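Local coordinates for protein ABC-type amino acid transport system, permease component (Caldanaerobacter subterraneus subsp. tengcongensis MB4, PDB 4YMU) that probably forms the membrane-spanning permease part of an ABC importer that carries amino acids such as arginine across the cell membrane, at residues M1-Y11 and V181-I191; G37-M45 and V103-I111. All blocks are in the same frame, centred on the assembly; numbering follows the deposited sequence.

Interaction 1 (M1-Y11 and V181-I191); sequences MTVDFLSMVKY and VTYRYFEPYII
M8 and F5 carry the apolar centre against the first turns of helix 186-214. M8 sets CG 3.4 Å from I191 CD1; bends at chi2 and chi3 (44° and 55°) then carry its sulfur and CE across P188, SD standing 3.9 Å from P188 CD. The same CE reaches the aliphatic part of E187, 3.4 Å from its CG. The F5 ring receives E187 CB over one face in a CH-pi contact, 3.8 Å from CB to the ring centroid, whereas I191 CG1 and I190 CB meet its edge near the ring plane. Toward the end of helix 174-182, T182 CG2 and V181 CG1 press on the hydroxyl end of Y11; T182 OG1 itself is occupied by I178 O and, in an ST turn, by R184 N. The N-terminal arm and its short, weakly bonded helix 6-9 thus wrap the connection between helices 174-182 and 186-214, with D4 capping the short helix through OD1 to S7 N. At the polar edge D4 N donates to E187 OE2, 2.7 Å and fairly straight at 161°, meeting the oxygen almost along its C-O axis. R184, extended from CG to NE, brings NH1 and NH2 round T2 O at 2.8 and 2.6 Å, both bonds weak and bent, while D4 CB covers one face of the guanidinium. R184 NH1 also forms a long salt bridge to E187 OE1, 3.4 Å. Q80 of the second subunit binds the same OE1 weakly and accepts from the backbone N of Y185 and F186.

Interaction 2 (G37-M45 and V103-I111); sequences GLFIALMKM and VAEIIRAGI
I107 lays CD1 over the backbone of L38, 3.6 Å from its CA, and turns its other branch, CG2, to A41 CB. Beside it the two helices come closest at G37 and A104, whose CA atoms are 4.5 Å apart. A104 CB sits 3.6 Å from G37 O and also touches I40 CG2, and V103 CG1 rests against the bare CA of G37, where a beta carbon would clash. G37 and A41, four residues apart, form a small-residue GxxxA face, and with A104 opposite they let the axes of 37-44 and 103-111 approach to 7.9 Å, crossing at -56°. Farther along, M45 CE and I111 CD1 meet tip to tip. K44, its CG anti to the backbone N (chi1 -159°) and the rest of its chain extended, carries NZ to 3.2 Å from E105 OE2, a salt bridge whose hydrogen bond is weak. R108 grips the same carboxylate side-on: NH2 binds OE1 at 2.8 Å and NE binds OE2 at 3.0 Å, each on a syn lone pair and nearly in the guanidinium plane. Replacing E105 by an alanine takes away the carboxylate both cations share, and would probably leave K44 NZ without this partner and the R108 guanidinium freer to turn. With K44 NZ 4.4 Å from R108 NE, the carboxylate they share probably balances both positive charges, and the charged link between the helices rests on E105.

In the fold
Interactions 1 and 2 lie on opposite sides of the chain's centre, their own centres 45 Å apart and their nearest atoms about 27 Å apart. Helix 12-44 connects them: it follows the short helix of 1-11 and carries 37-45 at its far end, and its F15 also packs on M8, P188 and I191 of interaction 1. Interaction 2 lies close to the arginine pocket: the V103 side chain is about 7 Å from a bound arginine, and the same helix 87-112 contributes N98, S99 and Y102 to the pocket. Interaction 1 instead borders the second subunit, whereas no other protein chain of the assembly touches interaction 2.

Interaction 1 (M1-Y11 and V181-I191)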
# COMPACT_ATOMS: atom_id res chain seq x y z
N MET C 1 44.25 1.31 -28.62
CA MET C 1 45.34 0.34 -28.59
C MET C 1 44.92 -0.89 -27.80
O MET C 1 44.14 -1.71 -28.28
CB MET C 1 46.60 0.97 -27.97
CG MET C 1 47.90 0.25 -28.32
SD MET C 1 49.26 0.71 -27.22
CE MET C 1 49.07 2.49 -27.13
N THR C 2 45.47 -1.01 -26.59
CA THR C 2 45.00 -1.95 -25.58
C THR C 2 44.80 -1.17 -24.29
O THR C 2 45.37 -0.09 -24.13
CB THR C 2 46.03 -3.04 -25.32
OG1 THR C 2 47.34 -2.46 -25.38
CG2 THR C 2 45.92 -4.13 -26.37
N VAL C 3 44.04 -1.73 -23.35
CA VAL C 3 43.64 -0.97 -22.16
C VAL C 3 44.82 -0.65 -21.23
O VAL C 3 45.70 -1.48 -21.02
CB VAL C 3 42.43 -1.63 -21.39
CG1 VAL C 3 42.04 -2.95 -22.03
CG2 VAL C 3 42.72 -1.80 -19.90
N ASP C 4 44.83 0.57 -20.69
CA ASP C 4 45.91 1.02 -19.81
C ASP C 4 45.32 1.91 -18.74
O ASP C 4 45.19 3.12 -18.94
CB ASP C 4 46.97 1.79 -20.63
CG ASP C 4 48.19 2.21 -19.80
OD1 ASP C 4 48.05 2.60 -18.61
OD2 ASP C 4 49.31 2.16 -20.35
N PHE C 5 44.97 1.34 -17.60
CA PHE C 5 44.38 2.14 -16.53
C PHE C 5 45.43 2.91 -15.74
O PHE C 5 45.14 3.93 -15.11
CB PHE C 5 43.48 1.28 -15.62
CG PHE C 5 42.10 1.05 -16.18
CD1 PHE C 5 41.12 2.03 -16.05
CD2 PHE C 5 41.78 -0.12 -16.84
CE1 PHE C 5 39.84 1.82 -16.57
CE2 PHE C 5 40.51 -0.33 -17.37
CZ PHE C 5 39.54 0.64 -17.23
N LEU C 6 46.68 2.45 -15.80
CA LEU C 6 47.73 3.12 -15.04
C LEU C 6 47.99 4.51 -15.61
O LEU C 6 48.24 5.46 -14.87
CB LEU C 6 49.02 2.29 -15.06
CG LEU C 6 48.98 0.90 -14.42
CD1 LEU C 6 48.37 -0.15 -15.37
CD2 LEU C 6 50.37 0.49 -13.95
N SER C 7 47.91 4.62 -16.93
CA SER C 7 48.09 5.89 -17.63
C SER C 7 47.07 6.91 -17.15
O SER C 7 47.29 8.12 -17.23
CB SER C 7 47.94 5.68 -19.13
OG SER C 7 46.74 4.97 -19.42
N MET C 8 45.95 6.38 -16.66
CA MET C 8 44.83 7.17 -16.18
C MET C 8 45.10 7.77 -14.80
O MET C 8 44.54 8.81 -14.46
CB MET C 8 43.59 6.28 -16.14
CG MET C 8 42.32 6.92 -16.64
SD MET C 8 42.48 7.86 -18.15
CE MET C 8 43.20 6.62 -19.23
N VAL C 9 45.97 7.11 -14.03
CA VAL C 9 46.27 7.53 -12.65
C VAL C 9 46.60 9.01 -12.53
O VAL C 9 46.05 9.71 -11.68
CB VAL C 9 47.41 6.69 -12.02
CG1 VAL C 9 47.76 7.23 -10.62
CG2 VAL C 9 47.04 5.22 -11.95
N LYS C 10 47.49 9.48 -13.40
CA LYS C 10 47.97 10.86 -13.39
C LYS C 10 46.87 11.88 -13.60
O LYS C 10 47.06 13.07 -13.34
CB LYS C 10 49.07 11.04 -14.44
CG LYS C 10 48.56 11.12 -15.87
CD LYS C 10 49.71 11.33 -16.86
CE LYS C 10 50.50 10.06 -17.06
NZ LYS C 10 49.76 9.05 -17.86
N TYR C 11 45.71 11.42 -14.07
CA TYR C 11 44.59 12.31 -14.33
C TYR C 11 43.62 12.40 -13.15
O TYR C 11 42.59 13.09 -13.22
CB TYR C 11 43.86 11.88 -15.60
CG TYR C 11 44.75 12.00 -16.81
CD1 TYR C 11 45.10 13.24 -17.32
CD2 TYR C 11 45.26 10.87 -17.43
CE1 TYR C 11 45.92 13.36 -18.41
CE2 TYR C 11 46.09 10.98 -18.52
CZ TYR C 11 46.41 12.23 -19.01
OH TYR C 11 47.24 12.34 -20.10
N VAL C 181 44.31 14.09 -24.71
CA VAL C 181 45.73 14.00 -24.44
C VAL C 181 46.20 12.56 -24.44
O VAL C 181 47.40 12.28 -24.44
CB VAL C 181 46.05 14.65 -23.08
CG1 VAL C 181 47.54 14.70 -22.81
CG2 VAL C 181 45.46 16.05 -23.03
N THR C 182 45.25 11.62 -24.52
CA THR C 182 45.63 10.21 -24.44
C THR C 182 45.08 9.41 -25.60
O THR C 182 45.56 8.31 -25.91
CB THR C 182 45.14 9.55 -23.10
OG1 THR C 182 43.70 9.55 -23.03
CG2 THR C 182 45.72 10.27 -21.89
N TYR C 183 44.08 9.99 -26.26
CA TYR C 183 43.32 9.32 -27.33
C TYR C 183 42.51 8.14 -26.78
O TYR C 183 41.96 7.34 -27.54
CB TYR C 183 44.23 8.92 -28.50
CG TYR C 183 45.07 10.08 -29.02
CD1 TYR C 183 44.59 10.93 -30.01
CD2 TYR C 183 46.33 10.33 -28.50
CE1 TYR C 183 45.36 11.99 -30.47
CE2 TYR C 183 47.10 11.38 -28.95
CZ TYR C 183 46.62 12.21 -29.93
OH TYR C 183 47.40 13.26 -30.38
N ARG C 184 42.40 8.08 -25.45
CA ARG C 184 41.67 7.00 -24.78
C ARG C 184 40.35 7.49 -24.19
O ARG C 184 40.33 8.41 -23.36
CB ARG C 184 42.53 6.38 -23.67
CG ARG C 184 43.76 5.66 -24.16
CD ARG C 184 44.55 5.02 -23.03
NE ARG C 184 45.63 4.17 -23.53
CZ ARG C 184 45.45 2.97 -24.07
NH1 ARG C 184 44.23 2.47 -24.20
NH2 ARG C 184 46.49 2.27 -24.51
N TYR C 185 39.26 6.88 -24.64
CA TYR C 185 37.92 7.19 -24.14
C TYR C 185 37.46 6.14 -23.13
O TYR C 185 36.95 6.48 -22.08
CB TYR C 185 36.92 7.23 -25.29
CG TYR C 185 36.68 8.60 -25.87
CD1 TYR C 185 36.25 9.64 -25.07
CD2 TYR C 185 36.86 8.85 -27.24
CE1 TYR C 185 36.02 10.90 -25.60
CE2 TYR C 185 36.63 10.10 -27.78
CZ TYR C 185 36.20 11.13 -26.95
OH TYR C 185 35.97 12.39 -27.46
N PHE C 186 37.66 4.87 -23.49
CA PHE C 186 37.25 3.72 -22.70
C PHE C 186 37.58 3.83 -21.21
O PHE C 186 36.68 3.93 -20.37
CB PHE C 186 37.90 2.46 -23.26
CG PHE C 186 37.50 1.20 -22.55
CD1 PHE C 186 36.40 0.47 -22.98
CD2 PHE C 186 38.22 0.74 -21.45
CE1 PHE C 186 36.03 -0.70 -22.33
CE2 PHE C 186 37.86 -0.43 -20.79
CZ PHE C 186 36.76 -1.15 -21.24
N GLU C 187 38.86 3.79 -20.90
CA GLU C 187 39.29 3.76 -19.50
C GLU C 187 38.77 4.92 -18.63
O GLU C 187 38.26 4.68 -17.53
CB GLU C 187 40.82 3.56 -19.39
CG GLU C 187 41.62 3.94 -20.63
CD GLU C 187 41.77 2.81 -21.65
OE1 GLU C 187 41.22 2.92 -22.77
OE2 GLU C 187 42.48 1.83 -21.36
N PRO C 188 38.85 6.17 -19.11
CA PRO C 188 38.27 7.24 -18.27
C PRO C 188 36.74 7.15 -18.10
O PRO C 188 36.20 7.61 -17.10
CB PRO C 188 38.67 8.53 -19.00
CG PRO C 188 38.91 8.11 -20.39
CD PRO C 188 39.48 6.72 -20.32
N TYR C 189 36.04 6.58 -19.08
CA TYR C 189 34.61 6.40 -18.98
C TYR C 189 34.30 5.33 -17.93
O TYR C 189 33.44 5.54 -17.09
CB TYR C 189 33.98 6.05 -20.33
CG TYR C 189 33.60 7.28 -21.12
CD1 TYR C 189 32.92 8.33 -20.52
CD2 TYR C 189 33.98 7.42 -22.46
CE1 TYR C 189 32.58 9.46 -21.23
CE2 TYR C 189 33.66 8.56 -23.18
CZ TYR C 189 32.97 9.58 -22.57
OH TYR C 189 32.65 10.72 -23.28
N ILE C 190 34.99 4.20 -18.00
CA ILE C 190 34.87 3.18 -16.97
C ILE C 190 35.10 3.80 -15.59
O ILE C 190 34.29 3.63 -14.68
CB ILE C 190 35.85 2.04 -17.17
CG1 ILE C 190 35.47 1.22 -18.40
CG2 ILE C 190 35.91 1.19 -15.93
CD1 ILE C 190 34.18 0.46 -18.27
N ILE C 191 36.19 4.54 -15.45
CA ILE C 191 36.52 5.17 -14.17
C ILE C 191 35.42 6.12 -13.70
O ILE C 191 35.07 6.16 -12.52
CB ILE C 191 37.86 5.92 -14.25
CG1 ILE C 191 39.00 4.91 -14.38
CG2 ILE C 191 38.08 6.83 -13.04
CD1 ILE C 191 40.36 5.53 -14.22

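Interaction 2 (G37-M45 and V103-I111)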
# COMPACT_ATOMS: atom_id res chain seq x y z
N GLY C 37 10.09 24.21 -5.80
CA GLY C 37 9.10 23.14 -5.79
C GLY C 37 8.02 23.34 -4.74
O GLY C 37 6.83 23.16 -5.03
N LEU C 38 8.44 23.73 -3.54
CA LEU C 38 7.53 24.07 -2.44
C LEU C 38 6.56 25.17 -2.86
O LEU C 38 5.36 25.10 -2.60
CB LEU C 38 8.34 24.55 -1.23
CG LEU C 38 7.56 25.16 -0.06
CD1 LEU C 38 6.49 24.21 0.46
CD2 LEU C 38 8.52 25.57 1.05
N PHE C 39 7.11 26.18 -3.51
CA PHE C 39 6.36 27.34 -3.94
C PHE C 39 5.33 26.92 -4.97
O PHE C 39 4.19 27.37 -4.96
CB PHE C 39 7.34 28.35 -4.53
CG PHE C 39 6.90 29.77 -4.41
CD1 PHE C 39 7.01 30.44 -3.19
CD2 PHE C 39 6.41 30.46 -5.51
CE1 PHE C 39 6.61 31.77 -3.08
CE2 PHE C 39 6.01 31.79 -5.40
CZ PHE C 39 6.11 32.44 -4.19
N ILE C 40 5.76 26.03 -5.87
CA ILE C 40 4.89 25.55 -6.93
C ILE C 40 3.73 24.76 -6.34
O ILE C 40 2.59 24.87 -6.80
CB ILE C 40 5.65 24.63 -7.92
CG1 ILE C 40 6.80 25.38 -8.60
CG2 ILE C 40 4.72 24.10 -8.99
CD1 ILE C 40 6.32 26.42 -9.56
N ALA C 41 4.03 23.97 -5.31
CA ALA C 41 3.03 23.13 -4.66
C ALA C 41 1.94 23.97 -4.00
O ALA C 41 0.75 23.72 -4.19
CB ALA C 41 3.69 22.23 -3.63
N LEU C 42 2.36 24.99 -3.25
CA LEU C 42 1.47 25.95 -2.61
C LEU C 42 0.51 26.59 -3.60
O LEU C 42 -0.66 26.82 -3.31
CB LEU C 42 2.29 27.04 -1.90
CG LEU C 42 2.58 26.84 -0.41
CD1 LEU C 42 2.35 25.41 -0.00
CD2 LEU C 42 3.99 27.25 -0.03
N MET C 43 1.02 26.89 -4.79
CA MET C 43 0.22 27.45 -5.86
C MET C 43 -0.87 26.48 -6.31
O MET C 43 -1.98 26.89 -6.64
CB MET C 43 1.10 27.79 -7.05
CG MET C 43 1.92 29.04 -6.87
SD MET C 43 2.57 29.60 -8.45
CE MET C 43 4.02 30.49 -7.88
N LYS C 44 -0.53 25.20 -6.35
CA LYS C 44 -1.45 24.18 -6.85
C LYS C 44 -2.56 23.94 -5.83
O LYS C 44 -3.61 23.38 -6.15
CB LYS C 44 -0.69 22.88 -7.13
CG LYS C 44 -1.37 21.92 -8.09
CD LYS C 44 -0.60 20.62 -8.14
CE LYS C 44 -1.22 19.59 -9.08
NZ LYS C 44 -0.29 18.44 -9.31
N MET C 45 -2.33 24.39 -4.60
CA MET C 45 -3.30 24.26 -3.52
C MET C 45 -4.22 25.48 -3.44
O MET C 45 -5.21 25.46 -2.70
CB MET C 45 -2.58 24.08 -2.19
CG MET C 45 -1.71 22.85 -2.15
SD MET C 45 -0.70 22.79 -0.66
CE MET C 45 0.41 21.44 -1.09
N VAL C 103 9.75 17.80 -7.45
CA VAL C 103 9.63 18.08 -6.03
C VAL C 103 8.22 18.53 -5.63
O VAL C 103 7.69 18.11 -4.59
CB VAL C 103 10.69 19.08 -5.56
CG1 VAL C 103 10.30 19.73 -4.23
CG2 VAL C 103 12.04 18.39 -5.46
N ALA C 104 7.62 19.37 -6.46
CA ALA C 104 6.23 19.76 -6.26
C ALA C 104 5.33 18.51 -6.15
O ALA C 104 4.50 18.39 -5.22
CB ALA C 104 5.76 20.66 -7.40
N GLU C 105 5.52 17.58 -7.09
CA GLU C 105 4.74 16.34 -7.01
C GLU C 105 5.03 15.55 -5.74
O GLU C 105 4.10 15.04 -5.09
CB GLU C 105 4.97 15.43 -8.21
CG GLU C 105 3.79 15.40 -9.12
CD GLU C 105 2.49 15.29 -8.34
OE1 GLU C 105 2.18 14.17 -7.84
OE2 GLU C 105 1.81 16.34 -8.21
N ILE C 106 6.30 15.49 -5.37
CA ILE C 106 6.69 14.78 -4.17
C ILE C 106 5.95 15.33 -2.94
O ILE C 106 5.44 14.56 -2.11
CB ILE C 106 8.21 14.83 -3.95
CG1 ILE C 106 8.88 13.66 -4.67
CG2 ILE C 106 8.57 14.78 -2.48
CD1 ILE C 106 10.37 13.86 -4.84
N ILE C 107 5.87 16.64 -2.84
CA ILE C 107 5.17 17.26 -1.72
C ILE C 107 3.69 16.89 -1.73
O ILE C 107 3.14 16.45 -0.69
CB ILE C 107 5.33 18.78 -1.72
CG1 ILE C 107 6.81 19.15 -1.50
CG2 ILE C 107 4.40 19.41 -0.67
CD1 ILE C 107 7.07 20.64 -1.52
N ARG C 108 3.04 17.07 -2.89
CA ARG C 108 1.62 16.74 -2.98
C ARG C 108 1.32 15.30 -2.54
O ARG C 108 0.31 15.03 -1.90
CB ARG C 108 1.07 16.97 -4.38
CG ARG C 108 -0.44 16.97 -4.45
CD ARG C 108 -0.91 16.53 -5.81
NE ARG C 108 -0.25 15.30 -6.23
CZ ARG C 108 -0.45 14.10 -5.70
NH1 ARG C 108 -1.32 13.94 -4.71
NH2 ARG C 108 0.22 13.05 -6.16
N ALA C 109 2.24 14.40 -2.88
CA ALA C 109 2.02 12.99 -2.60
C ALA C 109 2.37 12.64 -1.16
O ALA C 109 1.81 11.70 -0.60
CB ALA C 109 2.82 12.14 -3.55
N GLY C 110 3.27 13.41 -0.56
CA GLY C 110 3.66 13.15 0.82
C GLY C 110 2.52 13.59 1.72
O GLY C 110 2.32 13.04 2.81
N ILE C 111 1.80 14.61 1.27
CA ILE C 111 0.61 15.06 1.97
C ILE C 111 -0.54 14.08 1.73
O ILE C 111 -1.22 13.68 2.67
CB ILE C 111 0.19 16.46 1.51
CG1 ILE C 111 1.25 17.48 1.95
CG2 ILE C 111 -1.15 16.84 2.10
CD1 ILE C 111 0.96 18.91 1.45